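Local coordinates for protein D-glyceraldehyde dehydrogenase (NADP(+)) (Thermoplasma acidophilum, PDB 5IZD) that oxidises D-glyceraldehyde to (R)-glycerate with NADP(+) as the electron acceptor in the non-phosphorylated Entner-Doudoroff pathway, at residues 249-254 and 403-408; 270-275 and 410-415; 332-337 and 361-366. All coordinates share one frame; numbering follows the deposited sequence.

Contact 1: 249-254 and 403-408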
loop_
_atom_site.group_PDB
_atom_site.type_symbol
_atom_site.label_atom_id
_atom_site.label_comp_id
_atom_site.label_asym_id
_atom_site.label_seq_id
_atom_site.Cartn_x
_atom_site.Cartn_y
_atom_site.Cartn_z
ATOM N N GLY A 249 -21.434 -9.724 -16.182
ATOM C CA GLY A 249 -21.503 -9.321 -17.600
ATOM C C GLY A 249 -21.798 -7.818 -17.679
ATOM O O GLY A 249 -21.579 -7.115 -16.676
ATOM N N GLY A 250 -22.291 -7.345 -18.830
ATOM C CA GLY A 250 -22.392 -5.919 -19.083
ATOM C C GLY A 250 -23.041 -5.507 -20.361
ATOM O O GLY A 250 -23.603 -6.323 -21.073
ATOM N N LYS A 251 -22.972 -4.191 -20.648
ATOM C CA LYS A 251 -23.528 -3.696 -21.883
ATOM C C LYS A 251 -22.665 -2.590 -22.371
ATOM O O LYS A 251 -23.072 -1.428 -22.387
ATOM C CB LYS A 251 -24.975 -3.290 -21.651
ATOM C CG LYS A 251 -25.755 -2.834 -22.890
ATOM C CD LYS A 251 -26.548 -3.998 -23.512
ATOM C CE LYS A 251 -27.131 -3.621 -24.865
ATOM N NZ LYS A 251 -27.384 -4.862 -25.625
ATOM N N ALA A 252 -21.482 -2.974 -22.808
ATOM C CA ALA A 252 -20.424 -2.040 -23.070
ATOM C C ALA A 252 -20.730 -1.070 -24.212
ATOM O O ALA A 252 -20.986 -1.520 -25.345
ATOM C CB ALA A 252 -19.144 -2.793 -23.372
ATOM N N PRO A 253 -20.730 0.254 -23.916
ATOM C CA PRO A 253 -20.791 1.177 -25.035
ATOM C C PRO A 253 -19.448 1.281 -25.764
ATOM O O PRO A 253 -18.393 1.342 -25.122
ATOM C CB PRO A 253 -21.136 2.526 -24.362
ATOM C CG PRO A 253 -20.467 2.473 -23.022
ATOM C CD PRO A 253 -20.480 0.954 -22.641
ATOM N N PHE A 254 -19.525 1.364 -27.085
ATOM C CA PHE A 254 -18.391 1.552 -27.967
ATOM C C PHE A 254 -18.507 2.941 -28.622
ATOM O O PHE A 254 -19.356 3.158 -29.513
ATOM C CB PHE A 254 -18.394 0.449 -29.017
ATOM C CG PHE A 254 -17.077 0.255 -29.710
ATOM C CD1 PHE A 254 -16.670 1.129 -30.708
ATOM C CD2 PHE A 254 -16.233 -0.776 -29.349
ATOM C CE1 PHE A 254 -15.453 0.955 -31.350
ATOM C CE2 PHE A 254 -15.010 -0.935 -29.965
ATOM C CZ PHE A 254 -14.615 -0.074 -30.966
ATOM N N ASN A 403 -23.674 6.166 -19.787
ATOM C CA ASN A 403 -24.043 5.889 -18.417
ATOM C C ASN A 403 -25.507 5.487 -18.233
ATOM O O ASN A 403 -25.858 5.030 -17.150
ATOM C CB ASN A 403 -23.692 7.063 -17.495
ATOM C CG ASN A 403 -22.199 7.285 -17.367
ATOM O OD1 ASN A 403 -21.395 6.361 -17.430
ATOM N ND2 ASN A 403 -21.827 8.520 -17.153
ATOM N N ASP A 404 -26.332 5.648 -19.278
ATOM C CA ASP A 404 -27.752 5.339 -19.231
ATOM C C ASP A 404 -27.922 3.816 -19.435
ATOM O O ASP A 404 -28.300 3.346 -20.524
ATOM C CB ASP A 404 -28.522 6.169 -20.280
ATOM C CG ASP A 404 -29.990 5.843 -20.354
ATOM O OD1 ASP A 404 -30.612 5.507 -19.333
ATOM O OD2 ASP A 404 -30.537 5.878 -21.475
ATOM N N SER A 405 -27.674 3.076 -18.365
ATOM C CA SER A 405 -27.625 1.610 -18.405
ATOM C C SER A 405 -27.741 1.051 -17.042
ATOM O O SER A 405 -27.123 1.577 -16.127
ATOM C CB SER A 405 -26.270 1.124 -18.982
ATOM O OG SER A 405 -26.302 -0.265 -19.312
ATOM N N LYS A 406 -28.401 -0.106 -16.881
ATOM C CA LYS A 406 -28.269 -0.779 -15.599
ATOM C C LYS A 406 -26.926 -1.517 -15.480
ATOM O O LYS A 406 -26.593 -2.039 -14.398
ATOM C CB LYS A 406 -29.449 -1.717 -15.342
ATOM C CG LYS A 406 -29.436 -2.993 -16.166
ATOM C CD LYS A 406 -30.756 -3.698 -15.989
ATOM C CE LYS A 406 -30.728 -4.997 -16.748
ATOM N NZ LYS A 406 -32.107 -5.530 -16.676
ATOM N N TYR A 407 -26.165 -1.583 -16.573
ATOM C CA TYR A 407 -24.887 -2.228 -16.550
ATOM C C TYR A 407 -23.764 -1.228 -16.384
ATOM O O TYR A 407 -23.966 -0.002 -16.450
ATOM C CB TYR A 407 -24.712 -3.021 -17.820
ATOM C CG TYR A 407 -25.775 -4.050 -18.073
ATOM C CD1 TYR A 407 -25.733 -5.314 -17.468
ATOM C CD2 TYR A 407 -26.813 -3.784 -18.964
ATOM C CE1 TYR A 407 -26.719 -6.256 -17.727
ATOM C CE2 TYR A 407 -27.786 -4.718 -19.262
ATOM C CZ TYR A 407 -27.724 -5.978 -18.670
ATOM O OH TYR A 407 -28.724 -6.882 -18.986
ATOM N N GLY A 408 -22.577 -1.761 -16.124
ATOM C CA GLY A 408 -21.407 -0.966 -15.797
ATOM C C GLY A 408 -20.029 -1.591 -15.808
ATOM O O GLY A 408 -19.112 -1.211 -14.994
HETATM O O HOH W 1 -22.521 -4.566 -15.610
#
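Lys251 meets Tyr407 through its first methylene: CB lies 3.3 Å from Tyr407 CD2, while the two side chains pass at a slant and the rest of the lysine bends off at chi2 (95°). The phenol ring sits in a sandwich. Gly250 backbone atoms lie over one face, with Gly250 CA 3.8 Å from Tyr407 CD1, and Lys406 CG covers the opposite face near the rim. Ser405 OG stands at the ring edge and accepts the Tyr407 N-H at 3.0 Å (155°), an ST turn that shapes the chain leading into the tyrosine. Gly249, Gly250 and Lys251 belong to the Glu-Leu-Gly-Gly-Lys signature of aldehyde dehydrogenases, which starts at Glu247, the predicted general base, and runs into strand 252-256 of the catalytic domain. Beyond the contact, Tyr407 OH bonds to Glu381 N, and Lys251 NZ pairs with Glu285 and bonds to the carbonyls of Glu380 and Ile377. With a leucine in place of Tyr407, Glu381 N would probably lose its hydroxyl partner and Gly250 the flat surface it rests on. A water spans the backbones, giving a hydrogen to Gly249 O and accepting one from Gly408 N, each at 2.9 Å.

Contact 2: 270-275 and 410-415; sequences LWAKYW and ASYLFT
Helix 262-274, which packs on the large mixed sheet of the catalytic domain, presents Trp271 and Ala272 to Tyr412 of strand 410-414. The backbones stay well apart, 9.0 Å between Ala272 CA and Tyr412 CA, and the aromatic side chains span the distance. Tyr412 rises from the strand toward the helix with CG opposite its carbonyl carbon (chi1 -58°). Ala272 CB rests over one face of the phenol, toward the rim, 4.1 Å from Tyr412 CZ. Trp271 comes from another direction, the two side chains crossing at about a right angle. The indole holds CG opposite the backbone N (chi1 179°), which carries its six-membered ring out to the strand's side chain although the bond leaving the backbone does not aim there. Its rim does the touching: Tyr412 OH lies in the indole plane at the edge, 3.4 Å from Trp271 CZ3. Facing a ring carbon, the hydroxyl makes only a van der Waals approach here; it hydrogen-bonds instead to Ile282 O, the carbonyl of the residue after Cys281, the active-site cysteine by similarity and seen here as a sulfinic acid. The tyrosine is thereby pinned at its polar end and flanked by helix side chains. Just past the helix end, Trp275 CB packs against a face of the Trp271 indole, 3.8 Å above its plane, and Trp271 NE1 in turn lies over the Trp275 ring. Ile484 of the second subunit also packs on Trp271, while Tyr434 of strand 432-435 meets the Tyr412 ring with its plane turned by about 20°. Strand 252-256, helix 262-274 and strand 284-290 form a beta-alpha-beta crossover, and its helix covers the neighbouring parallel strand 410-414 as well, in the alpha/beta catalytic domain of the aldehyde dehydrogenase fold.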
loop_
_atom_site.group_PDB
_atom_site.type_symbol
_atom_site.label_atom_id
_atom_site.label_comp_id
_atom_site.label_asym_id
_atom_site.label_seq_id
_atom_site.Cartn_x
_atom_site.Cartn_y
_atom_site.Cartn_z
ATOM N N LEU A 270 -14.387 -4.961 -34.578
ATOM C CA LEU A 270 -14.480 -6.358 -35.048
ATOM C C LEU A 270 -14.165 -7.317 -33.912
ATOM O O LEU A 270 -14.879 -8.320 -33.711
ATOM C CB LEU A 270 -13.548 -6.607 -36.225
ATOM C CG LEU A 270 -13.989 -6.088 -37.598
ATOM C CD1 LEU A 270 -12.819 -6.235 -38.588
ATOM C CD2 LEU A 270 -15.200 -6.865 -38.105
ATOM N N TRP A 271 -13.081 -7.025 -33.204
ATOM C CA TRP A 271 -12.716 -7.784 -32.009
ATOM C C TRP A 271 -13.828 -7.740 -30.928
ATOM O O TRP A 271 -14.353 -8.796 -30.502
ATOM C CB TRP A 271 -11.384 -7.321 -31.405
ATOM C CG TRP A 271 -11.099 -8.111 -30.187
ATOM C CD1 TRP A 271 -10.474 -9.335 -30.125
ATOM C CD2 TRP A 271 -11.463 -7.779 -28.845
ATOM N NE1 TRP A 271 -10.454 -9.784 -28.835
ATOM C CE2 TRP A 271 -11.080 -8.860 -28.034
ATOM C CE3 TRP A 271 -12.128 -6.695 -28.254
ATOM C CZ2 TRP A 271 -11.303 -8.869 -26.672
ATOM C CZ3 TRP A 271 -12.375 -6.729 -26.874
ATOM C CH2 TRP A 271 -11.955 -7.798 -26.119
ATOM N N ALA A 272 -14.268 -6.534 -30.580
ATOM C CA ALA A 272 -15.166 -6.375 -29.455
ATOM C C ALA A 272 -16.548 -6.966 -29.676
ATOM O O ALA A 272 -17.166 -7.447 -28.732
ATOM C CB ALA A 272 -15.240 -4.883 -29.016
ATOM N N LYS A 273 -17.025 -6.977 -30.928
ATOM C CA LYS A 273 -18.287 -7.589 -31.227
ATOM C C LYS A 273 -18.194 -9.098 -31.475
ATOM O O LYS A 273 -19.057 -9.849 -31.049
ATOM C CB LYS A 273 -18.912 -6.986 -32.468
ATOM C CG LYS A 273 -20.349 -7.432 -32.725
ATOM C CD LYS A 273 -21.321 -7.017 -31.635
ATOM C CE LYS A 273 -21.607 -8.099 -30.632
ATOM N NZ LYS A 273 -22.499 -7.630 -29.554
ATOM N N TYR A 274 -17.203 -9.530 -32.237
ATOM C CA TYR A 274 -17.233 -10.887 -32.785
ATOM C C TYR A 274 -16.359 -11.868 -32.102
ATOM O O TYR A 274 -16.531 -13.060 -32.328
ATOM C CB TYR A 274 -16.983 -10.905 -34.317
ATOM C CG TYR A 274 -17.922 -10.014 -35.029
ATOM C CD1 TYR A 274 -19.303 -10.161 -34.857
ATOM C CD2 TYR A 274 -17.464 -8.993 -35.856
ATOM C CE1 TYR A 274 -20.199 -9.330 -35.514
ATOM C CE2 TYR A 274 -18.337 -8.177 -36.521
ATOM C CZ TYR A 274 -19.700 -8.312 -36.349
ATOM O OH TYR A 274 -20.606 -7.460 -37.005
ATOM N N TRP A 275 -15.450 -11.425 -31.258
ATOM C CA TRP A 275 -14.638 -12.346 -30.476
ATOM C C TRP A 275 -15.572 -13.176 -29.642
ATOM O O TRP A 275 -16.518 -12.649 -29.069
ATOM C CB TRP A 275 -13.689 -11.587 -29.618
ATOM C CG TRP A 275 -12.626 -12.317 -28.844
ATOM C CD1 TRP A 275 -11.576 -13.073 -29.345
ATOM C CD2 TRP A 275 -12.448 -12.292 -27.427
ATOM N NE1 TRP A 275 -10.756 -13.486 -28.314
ATOM C CE2 TRP A 275 -11.255 -13.002 -27.134
ATOM C CE3 TRP A 275 -13.155 -11.704 -26.373
ATOM C CZ2 TRP A 275 -10.771 -13.140 -25.836
ATOM C CZ3 TRP A 275 -12.651 -11.840 -25.047
ATOM C CH2 TRP A 275 -11.484 -12.555 -24.808
ATOM N N ALA A 410 -17.515 -2.981 -18.941
ATOM C CA ALA A 410 -16.540 -2.427 -19.900
ATOM C C ALA A 410 -17.110 -1.340 -20.779
ATOM O O ALA A 410 -18.328 -1.169 -20.865
ATOM C CB ALA A 410 -16.008 -3.536 -20.776
ATOM N N SER A 411 -16.204 -0.620 -21.430
ATOM C CA SER A 411 -16.545 0.457 -22.325
ATOM C C SER A 411 -15.302 0.760 -23.187
ATOM O O SER A 411 -14.191 0.365 -22.800
ATOM C CB SER A 411 -17.001 1.707 -21.515
ATOM O OG SER A 411 -15.932 2.187 -20.727
ATOM N N TYR A 412 -15.522 1.395 -24.347
ATOM C CA TYR A 412 -14.498 1.628 -25.374
ATOM C C TYR A 412 -14.635 3.034 -25.910
ATOM O O TYR A 412 -15.754 3.491 -26.159
ATOM C CB TYR A 412 -14.592 0.628 -26.553
ATOM C CG TYR A 412 -14.480 -0.821 -26.111
ATOM C CD1 TYR A 412 -15.588 -1.501 -25.696
ATOM C CD2 TYR A 412 -13.265 -1.491 -26.129
ATOM C CE1 TYR A 412 -15.515 -2.840 -25.287
ATOM C CE2 TYR A 412 -13.161 -2.840 -25.680
ATOM C CZ TYR A 412 -14.284 -3.499 -25.249
ATOM O OH TYR A 412 -14.222 -4.774 -24.752
ATOM N N LEU A 413 -13.512 3.694 -26.128
ATOM C CA LEU A 413 -13.521 5.082 -26.627
ATOM C C LEU A 413 -12.399 5.274 -27.642
ATOM O O LEU A 413 -11.261 4.978 -27.304
ATOM C CB LEU A 413 -13.280 6.024 -25.437
ATOM C CG LEU A 413 -13.080 7.518 -25.741
ATOM C CD1 LEU A 413 -14.306 8.121 -26.400
ATOM C CD2 LEU A 413 -12.719 8.242 -24.441
ATOM N N PHE A 414 -12.681 5.816 -28.817
ATOM C CA PHE A 414 -11.660 6.151 -29.778
ATOM C C PHE A 414 -11.681 7.639 -30.041
ATOM O O PHE A 414 -12.682 8.173 -30.498
ATOM C CB PHE A 414 -11.835 5.356 -31.073
ATOM C CG PHE A 414 -11.312 3.951 -30.949
ATOM C CD1 PHE A 414 -12.000 3.018 -30.204
ATOM C CD2 PHE A 414 -10.064 3.616 -31.460
ATOM C CE1 PHE A 414 -11.468 1.747 -29.991
ATOM C CE2 PHE A 414 -9.530 2.353 -31.271
ATOM C CZ PHE A 414 -10.223 1.433 -30.511
ATOM N N THR A 415 -10.574 8.303 -29.745
ATOM C CA THR A 415 -10.443 9.725 -29.930
ATOM C C THR A 415 -8.980 10.083 -29.784
ATOM O O THR A 415 -8.246 9.327 -29.156
ATOM C CB THR A 415 -11.192 10.525 -28.807
ATOM O OG1 THR A 415 -11.164 11.926 -29.085
ATOM C CG2 THR A 415 -10.575 10.320 -27.438
#

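Contact 3: 332-337 and 361-366; sequences EIVEEA and YFFLPT
Thr366 OG1 has two partners: it donates to Leu364 O at 2.8 Å and accepts from Gly348 N, so this buried hydroxyl has both a donor and an acceptor role filled. The bond to Leu364 O makes an angle of 138° at the oxygen, with the hydroxyl 41° out of the carbonyl plane. With OG1 so occupied, the other branch of the threonine faces the helix, and Thr366 CG2 comes within 4.4 Å of Val334 CG2. The same valine methyl also lies against the far end of Phe363, 4.0 Å from Phe363 CZ and 4.1 Å from Phe363 CE2. The two side chains pass alongside each other, pointing in opposite directions, and the methyl reaches the ring obliquely. In this way helix 324-339 is packed against the segment that leads into strand 366-369, next to the outermost strand, 343-346, of the catalytic-domain sheet. Val334 CG1 is opposite the backbone N (chi1 170°), which leaves CG2 as the branch directed at both partners. Leu327, Thr330 and Ser331, one to two turns earlier on this helix, also touch Phe363, while Ile333 and Ala337 turn instead to Ile377 of helix 376-379.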
loop_
_atom_site.group_PDB
_atom_site.type_symbol
_atom_site.label_atom_id
_atom_site.label_comp_id
_atom_site.label_asym_id
_atom_site.label_seq_id
_atom_site.Cartn_x
_atom_site.Cartn_y
_atom_site.Cartn_z
ATOM N N GLU A 332 -35.114 -14.360 -31.047
ATOM C CA GLU A 332 -36.162 -13.566 -30.392
ATOM C C GLU A 332 -35.782 -12.086 -30.282
ATOM O O GLU A 332 -36.609 -11.255 -30.565
ATOM C CB GLU A 332 -36.460 -14.120 -28.996
ATOM C CG GLU A 332 -37.241 -15.442 -29.049
ATOM C CD GLU A 332 -37.290 -16.152 -27.713
ATOM O OE1 GLU A 332 -36.629 -15.704 -26.755
ATOM O OE2 GLU A 332 -37.963 -17.186 -27.629
ATOM N N ILE A 333 -34.535 -11.813 -29.865
ATOM C CA ILE A 333 -33.987 -10.469 -29.717
ATOM C C ILE A 333 -34.055 -9.780 -31.087
ATOM O O ILE A 333 -34.598 -8.691 -31.203
ATOM C CB ILE A 333 -32.549 -10.474 -29.113
ATOM C CG1 ILE A 333 -32.598 -10.664 -27.583
ATOM C CG2 ILE A 333 -31.820 -9.145 -29.286
ATOM C CD1 ILE A 333 -31.303 -11.229 -26.974
ATOM N N VAL A 334 -33.570 -10.437 -32.133
ATOM C CA VAL A 334 -33.565 -9.849 -33.462
ATOM C C VAL A 334 -34.992 -9.581 -33.951
ATOM O O VAL A 334 -35.280 -8.482 -34.481
ATOM C CB VAL A 334 -32.767 -10.718 -34.457
ATOM C CG1 VAL A 334 -32.951 -10.245 -35.900
ATOM C CG2 VAL A 334 -31.294 -10.687 -34.050
ATOM N N GLU A 335 -35.883 -10.552 -33.719
ATOM C CA GLU A 335 -37.299 -10.409 -34.053
ATOM C C GLU A 335 -38.008 -9.281 -33.298
ATOM O O GLU A 335 -38.717 -8.505 -33.905
ATOM C CB GLU A 335 -38.018 -11.735 -33.838
ATOM C CG GLU A 335 -37.675 -12.732 -34.917
ATOM C CD GLU A 335 -38.053 -12.202 -36.290
ATOM O OE1 GLU A 335 -37.177 -12.160 -37.194
ATOM O OE2 GLU A 335 -39.220 -11.762 -36.436
ATOM N N GLU A 336 -37.763 -9.156 -31.997
ATOM C CA GLU A 336 -38.342 -8.070 -31.223
ATOM C C GLU A 336 -37.789 -6.726 -31.741
ATOM O O GLU A 336 -38.526 -5.728 -31.753
ATOM C CB GLU A 336 -38.076 -8.258 -29.725
ATOM C CG GLU A 336 -38.663 -7.189 -28.752
ATOM C CD GLU A 336 -37.845 -5.889 -28.621
ATOM O OE1 GLU A 336 -36.633 -5.881 -28.918
ATOM O OE2 GLU A 336 -38.423 -4.857 -28.224
ATOM N N ALA A 337 -36.517 -6.688 -32.157
ATOM C CA ALA A 337 -35.960 -5.483 -32.780
ATOM C C ALA A 337 -36.623 -5.192 -34.133
ATOM O O ALA A 337 -36.925 -4.042 -34.376
ATOM C CB ALA A 337 -34.460 -5.587 -32.946
ATOM N N TYR A 361 -25.261 -24.293 -33.827
ATOM C CA TYR A 361 -25.951 -23.057 -33.358
ATOM C C TYR A 361 -25.285 -21.766 -33.801
ATOM O O TYR A 361 -25.005 -20.870 -33.004
ATOM C CB TYR A 361 -26.119 -23.072 -31.833
ATOM C CG TYR A 361 -26.474 -24.453 -31.286
ATOM C CD1 TYR A 361 -27.566 -25.157 -31.745
ATOM C CD2 TYR A 361 -25.701 -25.020 -30.303
ATOM C CE1 TYR A 361 -27.887 -26.416 -31.230
ATOM C CE2 TYR A 361 -25.989 -26.281 -29.799
ATOM C CZ TYR A 361 -27.069 -26.965 -30.238
ATOM O OH TYR A 361 -27.276 -28.225 -29.685
ATOM N N PHE A 362 -25.114 -21.645 -35.103
ATOM C CA PHE A 362 -24.458 -20.509 -35.722
ATOM C C PHE A 362 -25.460 -19.398 -35.911
ATOM O O PHE A 362 -26.632 -19.635 -36.145
ATOM C CB PHE A 362 -23.874 -20.920 -37.073
ATOM C CG PHE A 362 -22.745 -21.895 -36.961
ATOM C CD1 PHE A 362 -21.444 -21.447 -36.711
ATOM C CD2 PHE A 362 -22.975 -23.275 -37.041
ATOM C CE1 PHE A 362 -20.396 -22.339 -36.587
ATOM C CE2 PHE A 362 -21.911 -24.164 -36.891
ATOM C CZ PHE A 362 -20.611 -23.688 -36.685
ATOM N N PHE A 363 -24.992 -18.149 -35.798
ATOM C CA PHE A 363 -25.812 -16.988 -36.109
ATOM C C PHE A 363 -24.918 -15.944 -36.821
ATOM O O PHE A 363 -23.778 -15.744 -36.440
ATOM C CB PHE A 363 -26.427 -16.399 -34.830
ATOM C CG PHE A 363 -27.647 -15.586 -35.078
ATOM C CD1 PHE A 363 -28.897 -16.200 -35.154
ATOM C CD2 PHE A 363 -27.561 -14.249 -35.336
ATOM C CE1 PHE A 363 -30.039 -15.490 -35.432
ATOM C CE2 PHE A 363 -28.712 -13.510 -35.617
ATOM C CZ PHE A 363 -29.954 -14.145 -35.668
ATOM N N LEU A 364 -25.447 -15.290 -37.844
ATOM C CA LEU A 364 -24.676 -14.310 -38.594
ATOM C C LEU A 364 -24.401 -13.032 -37.820
ATOM O O LEU A 364 -25.242 -12.604 -37.013
ATOM C CB LEU A 364 -25.414 -13.926 -39.891
ATOM C CG LEU A 364 -25.580 -15.012 -40.987
ATOM C CD1 LEU A 364 -26.547 -14.556 -42.065
ATOM C CD2 LEU A 364 -24.201 -15.276 -41.597
ATOM N N PRO A 365 -23.242 -12.384 -38.088
ATOM C CA PRO A 365 -23.060 -11.005 -37.651
ATOM C C PRO A 365 -24.252 -10.111 -38.043
ATOM O O PRO A 365 -24.700 -10.119 -39.211
ATOM C CB PRO A 365 -21.796 -10.573 -38.416
ATOM C CG PRO A 365 -21.020 -11.822 -38.538
ATOM C CD PRO A 365 -22.084 -12.843 -38.882
ATOM N N THR A 366 -24.810 -9.411 -37.071
ATOM C CA THR A 366 -26.053 -8.698 -37.250
ATOM C C THR A 366 -25.902 -7.209 -36.766
ATOM O O THR A 366 -25.552 -6.973 -35.610
ATOM C CB THR A 366 -27.186 -9.387 -36.504
ATOM O OG1 THR A 366 -27.332 -10.746 -36.964
ATOM C CG2 THR A 366 -28.492 -8.612 -36.700
#

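How the contacts relate
Contacts 1 and 2 lie side by side, their centres 13 Å apart, because strands 252-256 and 410-414 are neighbours in one sheet; Pro253 O to Tyr412 N, 3.0 Å, is a probable hydrogen bond between them. Contact 3 is nested within the chain loops closed by the other two, and its centre is 20 Å from each. It touches contact 2 where Tyr274 CE1 packs on Pro365 CB at 3.5 Å, but does not touch contact 1. The Tyr407 side chain is about 12 Å from the bound NADP, that of Trp271 about 11 Å from that of Asn149, the transition-state stabiliser by similarity, and that of Val334 about 7 Å from that of Ile382, an NADP(+)-binding residue by similarity.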